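PDB 6IAQ: dihydrodipicolinate reductase N-terminus domain-containing protein from Mycobacterium smegmatis, which is an amine dehydrogenase that binds NADP and probably uses its reduced form to convert ketones and ammonia into chiral amines by reductive amination. Local coordinates for residues A[92-97]-A[122-127]; A[155-160]-A[288-293]; A[169-174]-A[237-242]. All blocks are in the same frame, centred on the assembly; numbering follows the deposited sequence.

Interaction 1. Residues A[92-97]-A[122-127]; sequences QLRICA and AELDAL
Leu124 reaches across to Leu93 and Arg94 with the two branches of its isobutyl end. Its CD2 methyl lies 4.0 Å from Leu93 CB, and it also meets the backbone N and CG of Arg94; its CD1 faces CB and CD1 of Leu93. The Leu93 and Leu124 side chains cross at about a right angle. One turn further on, Leu127 closes on Ala97, with Leu127 CD2 3.6 Å from Ala97 CB. Here CG stands anti to the backbone N (chi1 177°), which carries the branch point itself to the small alanine methyl as well as the CD2 methyl, the latter also lying near the carbonyl O of Arg94.

The segments belong to helices 86-98 and 118-130, neighbours in the Rossmann-type dinucleotide-binding domain, where helices pack against a parallel sheet. Their axes run nearly parallel, 17° apart, with a closest approach of 9.8 Å. Leu93 continues from this interface onto Ile80 of the sheet, while Leu124 also rests on Leu86 and Val90 of the first helix. Gln92, on the same helix, touches the NADP.

The polar part is a salt bridge toward the solvent side, from Arg94 NH1 to Glu123 OE2; the modelled separation is too short to be taken at face value. The carboxylate meets the guanidinium at its edge, and the two planes are nearly coplanar, 5° apart. An arginine chain bent at chi2 and chi3 meets a glutamate extended beyond CG.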
loop_
_atom_site.group_PDB
_atom_site.type_symbol
_atom_site.label_atom_id
_atom_site.label_comp_id
_atom_site.label_asym_id
_atom_site.label_seq_id
_atom_site.Cartn_x
_atom_site.Cartn_y
_atom_site.Cartn_z
ATOM N N GLN A 92 13.326 -27.625 -7.105
ATOM C CA GLN A 92 14.049 -26.959 -5.993
ATOM C C GLN A 92 13.148 -26.899 -4.753
ATOM O O GLN A 92 13.680 -27.083 -3.630
ATOM C CB GLN A 92 14.546 -25.570 -6.390
ATOM C CG GLN A 92 15.566 -25.604 -7.514
ATOM C CD GLN A 92 14.990 -25.834 -8.879
ATOM O OE1 GLN A 92 13.939 -25.297 -9.227
ATOM N NE2 GLN A 92 15.700 -26.611 -9.690
ATOM N N LEU A 93 11.846 -26.653 -4.935
ATOM C CA LEU A 93 10.922 -26.460 -3.787
ATOM C C LEU A 93 10.714 -27.817 -3.075
ATOM O O LEU A 93 10.581 -27.795 -1.829
ATOM C CB LEU A 93 9.609 -25.820 -4.268
ATOM C CG LEU A 93 9.729 -24.368 -4.760
ATOM C CD1 LEU A 93 8.472 -23.865 -5.442
ATOM C CD2 LEU A 93 10.057 -23.452 -3.612
ATOM N N ARG A 94 10.705 -28.943 -3.811
ATOM C CA ARG A 94 10.614 -30.306 -3.206
ATOM C C ARG A 94 11.813 -30.534 -2.271
ATOM O O ARG A 94 11.619 -30.988 -1.124
ATOM C CB ARG A 94 10.563 -31.420 -4.245
ATOM C CG ARG A 94 9.335 -31.343 -5.147
ATOM C CD ARG A 94 8.621 -32.625 -5.554
ATOM N NE ARG A 94 8.811 -32.870 -6.970
ATOM C CZ ARG A 94 7.851 -33.083 -7.874
ATOM N NH1 ARG A 94 6.570 -33.091 -7.541
ATOM N NH2 ARG A 94 8.180 -33.209 -9.143
ATOM N N ILE A 95 13.021 -30.236 -2.747
ATOM C CA ILE A 95 14.268 -30.429 -1.965
ATOM C C ILE A 95 14.177 -29.589 -0.666
ATOM O O ILE A 95 14.539 -30.104 0.440
ATOM C CB ILE A 95 15.495 -30.107 -2.845
ATOM C CG1 ILE A 95 15.685 -31.161 -3.942
ATOM C CG2 ILE A 95 16.763 -29.901 -2.009
ATOM C CD1 ILE A 95 16.631 -30.746 -5.047
ATOM N N CYS A 96 13.695 -28.343 -0.736
ATOM C CA CYS A 96 13.595 -27.461 0.459
ATOM C C CYS A 96 12.580 -28.044 1.453
ATOM O O CYS A 96 12.934 -28.242 2.654
ATOM C CB CYS A 96 13.235 -26.035 0.059
ATOM S SG CYS A 96 14.625 -25.208 -0.743
ATOM N N ALA A 97 11.376 -28.344 0.971
ATOM C CA ALA A 97 10.250 -28.809 1.804
ATOM C C ALA A 97 10.577 -30.188 2.406
ATOM O O ALA A 97 10.261 -30.399 3.605
ATOM C CB ALA A 97 8.999 -28.853 0.964
ATOM N N ALA A 122 -0.853 -28.256 -4.358
ATOM C CA ALA A 122 -1.379 -29.145 -3.281
ATOM C C ALA A 122 -0.253 -30.037 -2.716
ATOM O O ALA A 122 -0.102 -30.146 -1.469
ATOM C CB ALA A 122 -2.528 -29.960 -3.805
ATOM N N GLU A 123 0.546 -30.609 -3.620
ATOM C CA GLU A 123 1.675 -31.521 -3.301
ATOM C C GLU A 123 2.642 -30.773 -2.370
ATOM O O GLU A 123 2.995 -31.297 -1.254
ATOM C CB GLU A 123 2.415 -31.868 -4.599
ATOM C CG GLU A 123 2.852 -33.303 -4.848
ATOM C CD GLU A 123 3.902 -33.344 -5.969
ATOM O OE1 GLU A 123 3.498 -33.400 -7.164
ATOM O OE2 GLU A 123 5.112 -33.270 -5.643
ATOM N N LEU A 124 3.078 -29.577 -2.804
ATOM C CA LEU A 124 4.143 -28.813 -2.105
ATOM C C LEU A 124 3.609 -28.328 -0.765
ATOM O O LEU A 124 4.387 -28.321 0.217
ATOM C CB LEU A 124 4.603 -27.636 -2.973
ATOM C CG LEU A 124 5.548 -27.989 -4.124
ATOM C CD1 LEU A 124 5.816 -26.758 -4.966
ATOM C CD2 LEU A 124 6.853 -28.569 -3.581
ATOM N N ASP A 125 2.349 -27.902 -0.734
ATOM C CA ASP A 125 1.717 -27.395 0.509
ATOM C C ASP A 125 1.685 -28.531 1.561
ATOM O O ASP A 125 2.039 -28.261 2.737
ATOM C CB ASP A 125 0.331 -26.826 0.210
ATOM C CG ASP A 125 -0.345 -26.206 1.416
ATOM O OD1 ASP A 125 0.267 -25.355 2.072
ATOM O OD2 ASP A 125 -1.471 -26.588 1.702
ATOM N N ALA A 126 1.272 -29.735 1.164
ATOM C CA ALA A 126 1.200 -30.935 2.054
ATOM C C ALA A 126 2.595 -31.287 2.592
ATOM O O ALA A 126 2.738 -31.499 3.813
ATOM C CB ALA A 126 0.609 -32.107 1.321
ATOM N N LEU A 127 3.597 -31.340 1.707
ATOM C CA LEU A 127 4.983 -31.703 2.072
ATOM C C LEU A 127 5.532 -30.676 3.075
ATOM O O LEU A 127 6.113 -31.088 4.129
ATOM C CB LEU A 127 5.832 -31.757 0.796
ATOM C CG LEU A 127 7.315 -32.054 1.019
ATOM C CD1 LEU A 127 7.556 -33.387 1.738
ATOM C CD2 LEU A 127 8.063 -32.034 -0.304
#

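Interaction 2. Residues A[155-160]-A[288-293]; sequences TAHRID and EGEPNL
His157 and Arg158 both direct their backbone N-H groups at Glu290 O, the pattern of a classic beta bulge. The His157 N to Glu290 O distance is 2.8 Å, with the donor nearly in line with the carbonyl, whereas Arg158 N, 3.1 Å from Glu290 O, takes a lone pair in the carbonyl plane. Glu290 N returns a bond to Arg158 O, completing an antiparallel hydrogen-bonded pair, and Asp160 N donates to Glu288 O at 2.8 Å. At the intervening Gly289-Ile159 pair, the glycine CA approaches Arg158 O to 3.2 Å in a CA-H...O contact.

Glu290, extended with CG anti to the backbone N (chi1 -178°), runs beside His157 and brings OE1 to 3.6 Å from His157 ND1 at the ring edge, a close approach rather than a bond; ND1 is buried with no partner in the model. Arg158, bent at chi3, turns one guanidinium face to Glu290 N, which sits off-centre toward its rim. Asp160 fixes its rotation side-on, OD1 meeting NE and OD2 meeting NH1.

The second subunit covers this end of the sheet: its Lys29 binds His157 O, and its Pro301 packs on Pro291 and Leu293. Asn292 OD1 accepts from Gly289 N at 3.0 Å, nearly straight at 161°.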
loop_
_atom_site.group_PDB
_atom_site.type_symbol
_atom_site.label_atom_id
_atom_site.label_comp_id
_atom_site.label_asym_id
_atom_site.label_seq_id
_atom_site.Cartn_x
_atom_site.Cartn_y
_atom_site.Cartn_z
ATOM N N THR A 155 -9.708 2.039 -1.067
ATOM C CA THR A 155 -10.185 3.451 -1.025
ATOM C C THR A 155 -11.380 3.643 -1.963
ATOM O O THR A 155 -11.872 4.802 -2.071
ATOM C CB THR A 155 -9.051 4.423 -1.331
ATOM O OG1 THR A 155 -8.758 4.405 -2.725
ATOM C CG2 THR A 155 -7.833 4.123 -0.500
ATOM N N ALA A 156 -11.842 2.575 -2.631
ATOM C CA ALA A 156 -12.955 2.663 -3.605
ATOM C C ALA A 156 -14.275 2.336 -2.900
ATOM O O ALA A 156 -14.265 1.499 -1.975
ATOM C CB ALA A 156 -12.716 1.746 -4.767
ATOM N N HIS A 157 -15.356 3.011 -3.293
ATOM C CA HIS A 157 -16.744 2.664 -2.884
ATOM C C HIS A 157 -17.294 1.583 -3.812
ATOM O O HIS A 157 -17.878 0.627 -3.332
ATOM C CB HIS A 157 -17.661 3.895 -2.934
ATOM C CG HIS A 157 -19.002 3.616 -2.341
ATOM N ND1 HIS A 157 -20.172 3.804 -3.042
ATOM C CD2 HIS A 157 -19.351 3.165 -1.122
ATOM C CE1 HIS A 157 -21.186 3.465 -2.280
ATOM N NE2 HIS A 157 -20.708 3.096 -1.093
ATOM N N ARG A 158 -17.139 1.777 -5.104
ATOM C CA ARG A 158 -17.569 0.810 -6.137
ATOM C C ARG A 158 -16.448 0.673 -7.158
ATOM O O ARG A 158 -15.937 1.701 -7.626
ATOM C CB ARG A 158 -18.873 1.256 -6.799
ATOM C CG ARG A 158 -19.524 0.149 -7.619
ATOM C CD ARG A 158 -20.587 0.646 -8.591
ATOM N NE ARG A 158 -19.988 1.247 -9.778
ATOM C CZ ARG A 158 -20.053 2.533 -10.122
ATOM N NH1 ARG A 158 -19.456 2.946 -11.230
ATOM N NH2 ARG A 158 -20.702 3.411 -9.374
ATOM N N ILE A 159 -16.107 -0.564 -7.502
ATOM C CA ILE A 159 -15.073 -0.841 -8.536
ATOM C C ILE A 159 -15.761 -1.422 -9.765
ATOM O O ILE A 159 -16.425 -2.471 -9.612
ATOM C CB ILE A 159 -13.992 -1.781 -7.970
ATOM C CG1 ILE A 159 -13.239 -1.107 -6.817
ATOM C CG2 ILE A 159 -13.066 -2.242 -9.096
ATOM C CD1 ILE A 159 -12.234 -2.018 -6.106
ATOM N N ASP A 160 -15.559 -0.806 -10.927
ATOM C CA ASP A 160 -15.950 -1.393 -12.229
ATOM C C ASP A 160 -14.751 -2.138 -12.816
ATOM O O ASP A 160 -14.909 -3.306 -13.157
ATOM C CB ASP A 160 -16.457 -0.321 -13.191
ATOM C CG ASP A 160 -17.678 0.402 -12.649
ATOM O OD1 ASP A 160 -18.475 -0.247 -11.968
ATOM O OD2 ASP A 160 -17.780 1.629 -12.870
ATOM N N GLU A 288 -11.392 2.320 -12.362
ATOM C CA GLU A 288 -12.638 2.971 -12.844
ATOM C C GLU A 288 -13.769 2.529 -11.922
ATOM O O GLU A 288 -13.952 1.312 -11.715
ATOM C CB GLU A 288 -12.914 2.622 -14.307
ATOM C CG GLU A 288 -11.830 3.149 -15.232
ATOM C CD GLU A 288 -11.908 2.618 -16.653
ATOM O OE1 GLU A 288 -11.489 3.331 -17.567
ATOM O OE2 GLU A 288 -12.365 1.486 -16.839
ATOM N N GLY A 289 -14.457 3.501 -11.339
ATOM C CA GLY A 289 -15.597 3.229 -10.450
ATOM C C GLY A 289 -15.971 4.489 -9.721
ATOM O O GLY A 289 -15.825 5.563 -10.310
ATOM N N GLU A 290 -16.379 4.351 -8.473
ATOM C CA GLU A 290 -16.650 5.480 -7.563
ATOM C C GLU A 290 -15.628 5.392 -6.438
ATOM O O GLU A 290 -15.693 4.483 -5.614
ATOM C CB GLU A 290 -18.098 5.391 -7.065
ATOM C CG GLU A 290 -18.505 6.546 -6.157
ATOM C CD GLU A 290 -19.899 6.478 -5.546
ATOM O OE1 GLU A 290 -20.760 5.716 -6.075
ATOM O OE2 GLU A 290 -20.119 7.176 -4.517
ATOM N N PRO A 291 -14.599 6.271 -6.392
ATOM C CA PRO A 291 -14.306 7.229 -7.450
ATOM C C PRO A 291 -13.359 6.588 -8.469
ATOM O O PRO A 291 -12.993 5.443 -8.278
ATOM C CB PRO A 291 -13.563 8.322 -6.672
ATOM C CG PRO A 291 -12.741 7.542 -5.691
ATOM C CD PRO A 291 -13.613 6.356 -5.297
ATOM N N ASN A 292 -12.930 7.338 -9.476
ATOM C CA ASN A 292 -11.796 6.934 -10.355
ATOM C C ASN A 292 -10.486 7.201 -9.607
ATOM O O ASN A 292 -10.342 8.302 -9.012
ATOM C CB ASN A 292 -11.789 7.642 -11.706
ATOM C CG ASN A 292 -13.012 7.293 -12.541
ATOM O OD1 ASN A 292 -13.530 6.175 -12.474
ATOM N ND2 ASN A 292 -13.509 8.264 -13.299
ATOM N N LEU A 293 -9.567 6.231 -9.636
ATOM C CA LEU A 293 -8.286 6.316 -8.895
ATOM C C LEU A 293 -7.138 6.040 -9.847
ATOM O O LEU A 293 -7.340 5.326 -10.860
ATOM C CB LEU A 293 -8.288 5.311 -7.753
ATOM C CG LEU A 293 -9.299 5.591 -6.659
ATOM C CD1 LEU A 293 -9.699 4.302 -5.970
ATOM C CD2 LEU A 293 -8.759 6.612 -5.666
#

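Interaction 3. Residues A[169-174]-A[237-242]; sequences NVDDFG and SEALGI. With NAP (NADP nicotinamide-adenine-dinucleotide phosphate), chain F.
Asp171 receives three hydrogen bonds from the turn at 237-239, shared between its two carboxylate oxygens. Ser237 OG donates to the syn lone pair of Asp171 OD1 at 2.9 Å; the same oxygen accepts from Ala239 N at 3.0 Å, which comes from above the carboxylate plane. Glu238 N donates to Asp171 OD2 at 2.8 Å, again from above the plane. The serine hydroxyl is placed for this by OG standing anti to its backbone N (chi1 171°). Behind the aspartate, Asn169 OD1 accepts from Asp171 N in an Asx turn that leads into the 3-10 turn of 170-172.

Two residues beyond that turn, Gly174 N donates to the NADP phosphate oxygen O1N at 2.8 Å. Phe173 brings CD1 to 3.6 Å from NADP C5N of the nicotinamide, approaching obliquely. The link thus joins the cofactor site to the hairpin of strands 235-237 and 242-244.

Packing is slight: Ala239 CB touches Phe173 O and Val170 CG1. Gly174 is the N-cap of helix 175-180, whose Ala178 meets Val170, Ala239 and Leu240, while the two hairpin strands flank the turn, with Gly241 and Ile242 facing Ser237 in a G1 beta bulge.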
loop_
_atom_site.group_PDB
_atom_site.type_symbol
_atom_site.label_atom_id
_atom_site.label_comp_id
_atom_site.label_asym_id
_atom_site.label_seq_id
_atom_site.Cartn_x
_atom_site.Cartn_y
_atom_site.Cartn_z
ATOM N N ASN A 169 12.732 -4.298 -18.078
ATOM C CA ASN A 169 13.888 -4.438 -18.988
ATOM C C ASN A 169 14.545 -5.815 -18.774
ATOM O O ASN A 169 15.130 -6.032 -17.718
ATOM C CB ASN A 169 14.879 -3.315 -18.748
ATOM C CG ASN A 169 16.008 -3.283 -19.738
ATOM O OD1 ASN A 169 16.032 -4.061 -20.689
ATOM N ND2 ASN A 169 16.938 -2.374 -19.539
ATOM N N VAL A 170 14.484 -6.683 -19.786
ATOM C CA VAL A 170 15.264 -7.948 -19.846
ATOM C C VAL A 170 16.702 -7.723 -19.358
ATOM O O VAL A 170 17.221 -8.560 -18.631
ATOM C CB VAL A 170 15.235 -8.530 -21.270
ATOM C CG1 VAL A 170 16.348 -9.539 -21.491
ATOM C CG2 VAL A 170 13.897 -9.147 -21.540
ATOM N N ASP A 171 17.352 -6.635 -19.770
ATOM C CA ASP A 171 18.804 -6.448 -19.514
ATOM C C ASP A 171 19.065 -6.056 -18.058
ATOM O O ASP A 171 20.230 -5.923 -17.706
ATOM C CB ASP A 171 19.412 -5.456 -20.515
ATOM C CG ASP A 171 19.863 -6.168 -21.793
ATOM O OD1 ASP A 171 19.605 -7.383 -21.926
ATOM O OD2 ASP A 171 20.465 -5.493 -22.651
ATOM N N ASP A 172 18.033 -5.880 -17.234
ATOM C CA ASP A 172 18.199 -5.716 -15.764
ATOM C C ASP A 172 18.360 -7.093 -15.096
ATOM O O ASP A 172 18.686 -7.102 -13.913
ATOM C CB ASP A 172 17.017 -4.979 -15.120
ATOM C CG ASP A 172 17.022 -3.470 -15.296
ATOM O OD1 ASP A 172 18.060 -2.908 -15.723
ATOM O OD2 ASP A 172 15.979 -2.852 -14.979
ATOM N N PHE A 173 18.112 -8.191 -15.813
ATOM C CA PHE A 173 18.018 -9.568 -15.251
ATOM C C PHE A 173 18.928 -10.507 -16.047
ATOM O O PHE A 173 19.619 -10.050 -16.987
ATOM C CB PHE A 173 16.556 -10.028 -15.263
ATOM C CG PHE A 173 15.654 -9.024 -14.595
ATOM C CD1 PHE A 173 15.664 -8.875 -13.212
ATOM C CD2 PHE A 173 14.852 -8.191 -15.348
ATOM C CE1 PHE A 173 14.860 -7.921 -12.601
ATOM C CE2 PHE A 173 14.053 -7.230 -14.738
ATOM C CZ PHE A 173 14.064 -7.096 -13.370
ATOM N N GLY A 174 18.946 -11.786 -15.657
ATOM C CA GLY A 174 19.932 -12.753 -16.156
ATOM C C GLY A 174 19.422 -13.586 -17.318
ATOM O O GLY A 174 18.272 -13.454 -17.756
ATOM N N SER A 237 21.611 -7.103 -26.459
ATOM C CA SER A 237 21.145 -7.608 -25.142
ATOM C C SER A 237 22.375 -7.900 -24.304
ATOM O O SER A 237 23.114 -8.848 -24.640
ATOM C CB SER A 237 20.294 -8.834 -25.268
ATOM O OG SER A 237 20.053 -9.398 -23.986
ATOM N N GLU A 238 22.610 -7.104 -23.268
ATOM C CA GLU A 238 23.679 -7.372 -22.275
ATOM C C GLU A 238 23.359 -8.677 -21.536
ATOM O O GLU A 238 24.310 -9.379 -21.137
ATOM C CB GLU A 238 23.876 -6.172 -21.347
ATOM C CG GLU A 238 24.508 -4.985 -22.050
ATOM C CD GLU A 238 25.761 -5.308 -22.851
ATOM O OE1 GLU A 238 25.835 -4.879 -24.026
ATOM O OE2 GLU A 238 26.658 -5.997 -22.311
ATOM N N ALA A 239 22.090 -9.032 -21.346
ATOM C CA ALA A 239 21.740 -10.247 -20.571
ATOM C C ALA A 239 22.261 -11.498 -21.300
ATOM O O ALA A 239 22.706 -12.428 -20.612
ATOM C CB ALA A 239 20.256 -10.329 -20.329
ATOM N N LEU A 240 22.173 -11.544 -22.633
ATOM C CA LEU A 240 22.604 -12.729 -23.423
ATOM C C LEU A 240 23.942 -12.490 -24.135
ATOM O O LEU A 240 24.496 -13.451 -24.658
ATOM C CB LEU A 240 21.473 -13.108 -24.382
ATOM C CG LEU A 240 20.244 -13.710 -23.697
ATOM C CD1 LEU A 240 19.121 -13.953 -24.676
ATOM C CD2 LEU A 240 20.588 -14.991 -22.969
ATOM N N GLY A 241 24.488 -11.282 -24.086
ATOM C CA GLY A 241 25.684 -10.883 -24.845
ATOM C C GLY A 241 25.517 -11.155 -26.325
ATOM O O GLY A 241 26.449 -11.695 -26.911
ATOM N N ILE A 242 24.371 -10.792 -26.917
ATOM C CA ILE A 242 24.107 -10.999 -28.369
ATOM C C ILE A 242 23.695 -9.675 -29.009
ATOM O O ILE A 242 23.044 -8.849 -28.335
ATOM C CB ILE A 242 23.065 -12.101 -28.625
ATOM C CG1 ILE A 242 21.686 -11.739 -28.061
ATOM C CG2 ILE A 242 23.567 -13.441 -28.103
ATOM C CD1 ILE A 242 20.597 -12.744 -28.372
HETATM P PA NAP F . 19.960 -15.768 -13.922
HETATM O O1A NAP F . 20.961 -14.720 -13.780
HETATM O O2A NAP F . 19.822 -16.661 -15.191
HETATM O O5B NAP F . 20.138 -16.739 -12.622
HETATM C C5B NAP F . 19.551 -18.044 -12.539
HETATM C C4B NAP F . 20.442 -18.905 -11.653
HETATM O O4B NAP F . 19.884 -20.203 -11.461
HETATM C C3B NAP F . 21.879 -19.131 -12.194
HETATM O O3B NAP F . 22.741 -18.779 -11.085
HETATM C C2B NAP F . 22.010 -20.626 -12.473
HETATM O O2B NAP F . 23.288 -21.184 -12.095
HETATM C C1B NAP F . 21.018 -21.129 -11.470
HETATM N N9A NAP F . 20.441 -22.454 -11.692
HETATM C C8A NAP F . 19.732 -22.915 -12.742
HETATM N N7A NAP F . 19.331 -24.161 -12.464
HETATM C C5A NAP F . 19.720 -24.445 -11.199
HETATM C C6A NAP F . 19.610 -25.574 -10.240
HETATM N N6A NAP F . 18.979 -26.693 -10.572
HETATM N N1A NAP F . 20.171 -25.449 -9.039
HETATM C C2A NAP F . 20.818 -24.338 -8.630
HETATM N N3A NAP F . 20.968 -23.256 -9.428
HETATM C C4A NAP F . 20.461 -23.318 -10.693
HETATM O O3 NAP F . 18.438 -15.183 -13.713
HETATM P PN NAP F . 17.999 -14.027 -12.608
HETATM O O1N NAP F . 17.867 -12.665 -13.216
HETATM O O2N NAP F . 18.810 -14.150 -11.366
HETATM O O5D NAP F . 16.544 -14.671 -12.443
HETATM C C5D NAP F . 16.244 -15.916 -11.802
HETATM C C4D NAP F . 14.780 -16.249 -11.753
HETATM O O4D NAP F . 14.125 -15.250 -10.904
HETATM C C3D NAP F . 14.165 -16.242 -13.124
HETATM O O3D NAP F . 13.257 -17.311 -13.321
HETATM C C2D NAP F . 13.421 -14.900 -13.154
HETATM O O2D NAP F . 12.346 -14.962 -14.100
HETATM C C1D NAP F . 13.026 -14.742 -11.657
HETATM N N1N NAP F . 12.799 -13.332 -11.294
HETATM C C2N NAP F . 11.673 -13.031 -10.676
HETATM C C3N NAP F . 11.395 -11.706 -10.373
HETATM C C7N NAP F . 10.140 -11.321 -9.620
HETATM O O7N NAP F . 9.909 -10.115 -9.543
HETATM N N7N NAP F . 9.355 -12.246 -9.040
HETATM C C4N NAP F . 12.322 -10.722 -10.715
HETATM C C5N NAP F . 13.506 -11.064 -11.362
HETATM C C6N NAP F . 13.706 -12.396 -11.629
HETATM P P2B NAP F . 24.656 -20.736 -12.787
HETATM O O1X NAP F . 24.946 -19.317 -12.390
HETATM O O2X NAP F . 25.724 -21.575 -12.088
HETATM O O3X NAP F . 24.308 -21.058 -14.244
#

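Overall arrangement
Interaction 1 lies in the nucleotide-binding domain, whereas interactions 2 and 3 belong to the C-terminal domain and share strand 158-169, whose beginning enters interaction 2 and whose end leads into interaction 3. Their centres are nevertheless 39 Å apart, and interaction 3 is nested in the chain loop that interaction 2 closes. None is wholly core: each mixes buried and exposed residues. Interaction 1 relies on leucine packing between helices with a salt bridge at its outer side; interaction 2 on backbone pairing at a sheet end covered by the second subunit; interaction 3 on one carboxylate that accepts from two backbone N-H groups and a serine hydroxyl. Interactions 1 and 3, on opposite sides of the chain's centre, both include residues touching NADP.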